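Local atomic coordinates of mandelate racemase/muconate lactonizing enzyme-like protein (Roseovarius sp. TM1035, PDB entry 3RCY), a protein that belongs to the mandelate racemase/muconate lactonizing enzyme group of the enolase superfamily, binds magnesium, and may act as an isomerase on a carboxylate substrate, as relatives do. Residues L73-V78 / T90-F95; Y133-H138 / A151-D156. All coordinates share one frame; numbering follows the deposited sequence.

In the fold
Contact 1 and contact 2 lie on opposite sides of the chain's centre, with about 21 Å between their nearest atoms, and they share no helix or strand. Contact 1 (73-78 with 90-95) is a fully buried helix-helix contact of the N-terminal capping domain, held by phenylalanine rings and aliphatic methyls without a single hydrogen bond across it. Contact 2 (133-138 with 151-156) is only partly buried; there a loop following strand 126-131 is fastened to helix 147-159 of the barrel by three hydrogen bonds, two of them from histidines to one glutamate. Other subunits reach residues of contact 1, whereas none in the assembly touches contact 2.

Contact 1 (L73-V78 / T90-F95); sequences LMFRRV and TAIGAF
Phe75 and Phe95 meet obliquely, their planes at 65°. CE2 of Phe95 lies in the plane of the Phe75 ring at its edge, 3.7 Å from Phe75 CD1, while Ile92 CD1 reaches Phe75 CE1 obliquely. Round the Phe95 ring the neighbours also come in obliquely. Val78 CG2 sits 3.7 Å from Phe95 CD1, and the far end of the ring runs onto the backbone of the other helix, where Phe95 CZ is 3.6 Å from Phe75 N and Phe95 CE1 is 3.8 Å from Met74 C. With CG anti to the backbone N (chi1 174°), Phe95 spans the gap between segment axes 10.5 Å apart at closest approach. Val78 divides its two methyls: CG2 takes the Phe95 ring, and CG1 packs against Phe95 CB, the Ala91 carbonyl oxygen and Ile92 CD1. Segments 73-78 and 90-95 run nearly antiparallel, at 155°, as part of a helical hairpin of the N-terminal domain. Helix 48-63 covers another side, touching Val78 through Val58 and His62 and Met74 through Met63, while Phe75 and Ile92 touch Thr265 and Thr264 in the loop between strand 257-259 and helix 266-274.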
loop_
_atom_site.group_PDB
_atom_site.type_symbol
_atom_site.label_atom_id
_atom_site.label_comp_id
_atom_site.label_asym_id
_atom_site.label_seq_id
_atom_site.Cartn_x
_atom_site.Cartn_y
_atom_site.Cartn_z
ATOM N N LEU A 73 -28.029 17.331 16.883
ATOM C CA LEU A 73 -28.766 18.121 15.903
ATOM C C LEU A 73 -28.144 19.502 15.723
ATOM O O LEU A 73 -27.931 19.950 14.597
ATOM C CB LEU A 73 -30.241 18.242 16.303
ATOM C CG LEU A 73 -31.142 19.079 15.370
ATOM C CD1 LEU A 73 -31.146 18.552 13.937
ATOM C CD2 LEU A 73 -32.563 19.145 15.911
ATOM N N MET A 74 -27.851 20.170 16.832
ATOM C CA MET A 74 -27.289 21.517 16.762
ATOM C C MET A 74 -25.912 21.510 16.102
ATOM O O MET A 74 -25.613 22.397 15.301
ATOM C CB MET A 74 -27.268 22.197 18.134
ATOM C CG MET A 74 -28.681 22.524 18.624
ATOM S SD MET A 74 -28.708 23.579 20.074
ATOM C CE MET A 74 -28.350 22.372 21.348
ATOM N N PHE A 75 -25.099 20.494 16.397
ATOM C CA PHE A 75 -23.841 20.338 15.675
ATOM C C PHE A 75 -24.070 20.209 14.160
ATOM O O PHE A 75 -23.452 20.944 13.381
ATOM C CB PHE A 75 -22.981 19.178 16.197
ATOM C CG PHE A 75 -21.706 18.985 15.405
ATOM C CD1 PHE A 75 -20.565 19.727 15.707
ATOM C CD2 PHE A 75 -21.666 18.096 14.329
ATOM C CE1 PHE A 75 -19.392 19.573 14.953
ATOM C CE2 PHE A 75 -20.512 17.933 13.577
ATOM C CZ PHE A 75 -19.371 18.669 13.889
ATOM N N ARG A 76 -24.964 19.312 13.751
ATOM C CA ARG A 76 -25.249 19.123 12.322
ATOM C C ARG A 76 -25.699 20.411 11.632
ATOM O O ARG A 76 -25.301 20.677 10.502
ATOM C CB ARG A 76 -26.297 18.029 12.075
ATOM C CG ARG A 76 -25.889 16.581 12.454
ATOM C CD ARG A 76 -24.516 16.161 11.909
ATOM N NE ARG A 76 -24.394 16.338 10.459
ATOM C CZ ARG A 76 -23.349 15.940 9.737
ATOM N NH1 ARG A 76 -22.318 15.327 10.328
ATOM N NH2 ARG A 76 -23.333 16.161 8.420
ATOM N N ARG A 77 -26.552 21.184 12.303
ATOM C CA ARG A 77 -27.036 22.450 11.763
ATOM C C ARG A 77 -25.890 23.416 11.481
ATOM O O ARG A 77 -25.811 23.971 10.394
ATOM C CB ARG A 77 -28.011 23.112 12.734
ATOM C CG ARG A 77 -29.388 22.510 12.774
ATOM C CD ARG A 77 -30.205 23.223 13.838
ATOM N NE ARG A 77 -31.571 22.728 13.924
ATOM C CZ ARG A 77 -32.361 22.881 14.989
ATOM N NH1 ARG A 77 -31.916 23.504 16.078
ATOM N NH2 ARG A 77 -33.593 22.389 14.972
ATOM N N VAL A 78 -25.014 23.620 12.464
ATOM C CA VAL A 78 -23.912 24.576 12.314
ATOM C C VAL A 78 -22.873 24.045 11.319
ATOM O O VAL A 78 -22.406 24.778 10.452
ATOM C CB VAL A 78 -23.234 24.923 13.673
ATOM C CG1 VAL A 78 -22.136 25.954 13.477
ATOM C CG2 VAL A 78 -24.272 25.445 14.659
ATOM N N THR A 90 -13.885 28.932 11.933
ATOM C CA THR A 90 -14.469 30.065 12.645
ATOM C C THR A 90 -15.878 29.765 13.183
ATOM O O THR A 90 -16.163 30.028 14.360
ATOM C CB THR A 90 -14.450 31.336 11.753
ATOM O OG1 THR A 90 -13.123 31.863 11.720
ATOM C CG2 THR A 90 -15.397 32.416 12.274
ATOM N N ALA A 91 -16.747 29.219 12.333
ATOM C CA ALA A 91 -18.127 28.914 12.739
ATOM C C ALA A 91 -18.206 27.822 13.813
ATOM O O ALA A 91 -19.051 27.883 14.710
ATOM C CB ALA A 91 -18.976 28.523 11.529
ATOM N N ILE A 92 -17.332 26.822 13.715
ATOM C CA ILE A 92 -17.314 25.729 14.696
ATOM C C ILE A 92 -16.688 26.211 16.014
ATOM O O ILE A 92 -17.087 25.768 17.098
ATOM C CB ILE A 92 -16.630 24.453 14.131
ATOM C CG1 ILE A 92 -17.415 23.896 12.926
ATOM C CG2 ILE A 92 -16.475 23.383 15.196
ATOM C CD1 ILE A 92 -18.852 23.420 13.236
ATOM N N GLY A 93 -15.739 27.149 15.926
ATOM C CA GLY A 93 -15.238 27.838 17.124
ATOM C C GLY A 93 -16.374 28.509 17.882
ATOM O O GLY A 93 -16.474 28.404 19.115
ATOM N N ALA A 94 -17.237 29.199 17.136
ATOM C CA ALA A 94 -18.437 29.808 17.703
ATOM C C ALA A 94 -19.338 28.753 18.345
ATOM O O ALA A 94 -19.675 28.855 19.534
ATOM C CB ALA A 94 -19.196 30.613 16.639
ATOM N N PHE A 95 -19.718 27.738 17.569
ATOM C CA PHE A 95 -20.551 26.658 18.098
ATOM C C PHE A 95 -19.989 26.010 19.368
ATOM O O PHE A 95 -20.745 25.747 20.309
ATOM C CB PHE A 95 -20.820 25.561 17.059
ATOM C CG PHE A 95 -21.560 24.372 17.628
ATOM C CD1 PHE A 95 -22.910 24.476 17.974
ATOM C CD2 PHE A 95 -20.901 23.164 17.865
ATOM C CE1 PHE A 95 -23.596 23.386 18.529
ATOM C CE2 PHE A 95 -21.586 22.073 18.417
ATOM C CZ PHE A 95 -22.938 22.190 18.750
#

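Contact 2 (Y133-H138 / A151-D156); sequences YPLPHH and AESAAD
His137 and His138 both point their NE2 at the same oxygen, OE1 of Glu152. The His138 bond is the shorter and straighter: NE2 to OE1 is 2.7 Å at 162°, and the oxygen lies in the ring plane and is met nearly along its C-O axis. His137 NE2 comes to Glu152 OE1 at 2.9 Å, bent to 140°, from the syn side and 32° out of the carboxylate plane. The Glu152 side chain runs straight out past CG and brings its carboxylate to the two rings. The other ring nitrogen of His138 is used as well: Leu135 N donates to His138 ND1 at 2.9 Å, across the type I turn from Leu135 to His138, though it comes from well out of the ring plane. The two NE2 donors may help stabilise the carboxylate's negative charge.

The tight part lies beside buried His138 and Ser153. Ser153 OG donates to Tyr133 O at 2.7 Å, and the same OG sits at the edge of the His138 ring, 3.6 Å from CE1, and equally close to Leu135 CG. Leu135 CD1 packs 3.8 Å from Glu152 O. Phe143 of helix 140-143 touches both His138 and Ser153. The solvent side holds exposed His137 and Glu152, with the longer, bent bond, and partly exposed Asp156, whose OD2 forms a salt bridge with Arg160.

This is the connection of a beta-alpha-beta unit of the enolase-superfamily barrel: strand 126-131, helix 147-159 and parallel strand 164-167, with short helix 140-143 interrupting the first loop.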
loop_
_atom_site.group_PDB
_atom_site.type_symbol
_atom_site.label_atom_id
_atom_site.label_comp_id
_atom_site.label_asym_id
_atom_site.label_seq_id
_atom_site.Cartn_x
_atom_site.Cartn_y
_atom_site.Cartn_z
ATOM N N TYR A 133 6.772 28.473 33.051
ATOM C CA TYR A 133 6.629 29.936 33.028
ATOM C C TYR A 133 7.743 30.570 33.858
ATOM O O TYR A 133 8.284 29.913 34.760
ATOM C CB TYR A 133 5.262 30.352 33.583
ATOM C CG TYR A 133 4.091 29.907 32.732
ATOM C CD1 TYR A 133 3.790 30.563 31.539
ATOM C CD2 TYR A 133 3.288 28.826 33.118
ATOM C CE1 TYR A 133 2.716 30.165 30.744
ATOM C CE2 TYR A 133 2.203 28.417 32.332
ATOM C CZ TYR A 133 1.931 29.095 31.143
ATOM O OH TYR A 133 0.876 28.719 30.349
ATOM N N PRO A 134 8.090 31.843 33.563
ATOM C CA PRO A 134 9.117 32.523 34.353
ATOM C C PRO A 134 8.742 32.554 35.829
ATOM O O PRO A 134 7.577 32.786 36.176
ATOM C CB PRO A 134 9.128 33.952 33.786
ATOM C CG PRO A 134 8.505 33.854 32.446
ATOM C CD PRO A 134 7.535 32.714 32.508
ATOM N N LEU A 135 9.721 32.278 36.680
ATOM C CA LEU A 135 9.605 32.507 38.113
ATOM C C LEU A 135 9.758 34.010 38.389
ATOM O O LEU A 135 10.169 34.753 37.497
ATOM C CB LEU A 135 10.660 31.676 38.860
ATOM C CG LEU A 135 10.456 30.151 38.805
ATOM C CD1 LEU A 135 11.577 29.420 39.542
ATOM C CD2 LEU A 135 9.087 29.743 39.364
ATOM N N PRO A 136 9.420 34.472 39.609
ATOM C CA PRO A 136 9.421 35.930 39.875
ATOM C C PRO A 136 10.756 36.663 39.672
ATOM O O PRO A 136 10.753 37.862 39.395
ATOM C CB PRO A 136 8.982 36.016 41.337
ATOM C CG PRO A 136 8.151 34.792 41.537
ATOM C CD PRO A 136 8.847 33.721 40.741
ATOM N N HIS A 137 11.879 35.961 39.792
ATOM C CA HIS A 137 13.197 36.581 39.588
ATOM C C HIS A 137 13.702 36.481 38.139
ATOM O O HIS A 137 14.750 37.037 37.806
ATOM C CB HIS A 137 14.225 35.968 40.538
ATOM C CG HIS A 137 14.554 34.540 40.225
ATOM N ND1 HIS A 137 13.610 33.535 40.261
ATOM C CD2 HIS A 137 15.719 33.950 39.861
ATOM C CE1 HIS A 137 14.182 32.388 39.938
ATOM N NE2 HIS A 137 15.461 32.614 39.693
ATOM N N HIS A 138 12.960 35.771 37.289
ATOM C CA HIS A 138 13.338 35.605 35.886
ATOM C C HIS A 138 12.884 36.800 35.056
ATOM O O HIS A 138 11.688 37.104 35.028
ATOM C CB HIS A 138 12.688 34.352 35.283
ATOM C CG HIS A 138 13.212 33.060 35.826
ATOM N ND1 HIS A 138 12.461 31.904 35.837
ATOM C CD2 HIS A 138 14.410 32.737 36.368
ATOM C CE1 HIS A 138 13.178 30.921 36.354
ATOM N NE2 HIS A 138 14.365 31.400 36.681
ATOM N N ALA A 151 15.056 25.272 33.589
ATOM C CA ALA A 151 15.321 24.198 34.542
ATOM C C ALA A 151 14.894 24.571 35.971
ATOM O O ALA A 151 14.382 23.720 36.696
ATOM C CB ALA A 151 16.785 23.765 34.495
ATOM N N GLU A 152 15.086 25.836 36.360
ATOM C CA GLU A 152 14.590 26.322 37.658
ATOM C C GLU A 152 13.061 26.238 37.758
ATOM O O GLU A 152 12.517 25.809 38.786
ATOM C CB GLU A 152 15.057 27.759 37.930
ATOM C CG GLU A 152 16.538 27.883 38.235
ATOM C CD GLU A 152 16.943 29.289 38.665
ATOM O OE1 GLU A 152 16.303 30.277 38.236
ATOM O OE2 GLU A 152 17.912 29.400 39.437
ATOM N N SER A 153 12.373 26.643 36.689
ATOM C CA SER A 153 10.912 26.562 36.653
ATOM C C SER A 153 10.442 25.116 36.724
ATOM O O SER A 153 9.453 24.822 37.390
ATOM C CB SER A 153 10.337 27.258 35.412
ATOM O OG SER A 153 10.558 28.650 35.503
ATOM N N ALA A 154 11.167 24.225 36.053
ATOM C CA ALA A 154 10.856 22.792 36.070
ATOM C C ALA A 154 10.998 22.195 37.474
ATOM O O ALA A 154 10.125 21.439 37.911
ATOM C CB ALA A 154 11.731 22.042 35.079
ATOM N N ALA A 155 12.098 22.535 38.161
ATOM C CA ALA A 155 12.331 22.111 39.540
ATOM C C ALA A 155 11.195 22.571 40.443
ATOM O O ALA A 155 10.708 21.803 41.272
ATOM C CB ALA A 155 13.674 22.632 40.056
ATOM N N ASP A 156 10.750 23.809 40.256
ATOM C CA ASP A 156 9.636 24.331 41.035
ATOM C C ASP A 156 8.308 23.621 40.709
ATOM O O ASP A 156 7.554 23.275 41.614
ATOM C CB ASP A 156 9.511 25.845 40.863
ATOM C CG ASP A 156 8.575 26.459 41.878
ATOM O OD1 ASP A 156 8.832 26.345 43.098
ATOM O OD2 ASP A 156 7.568 27.039 41.458
#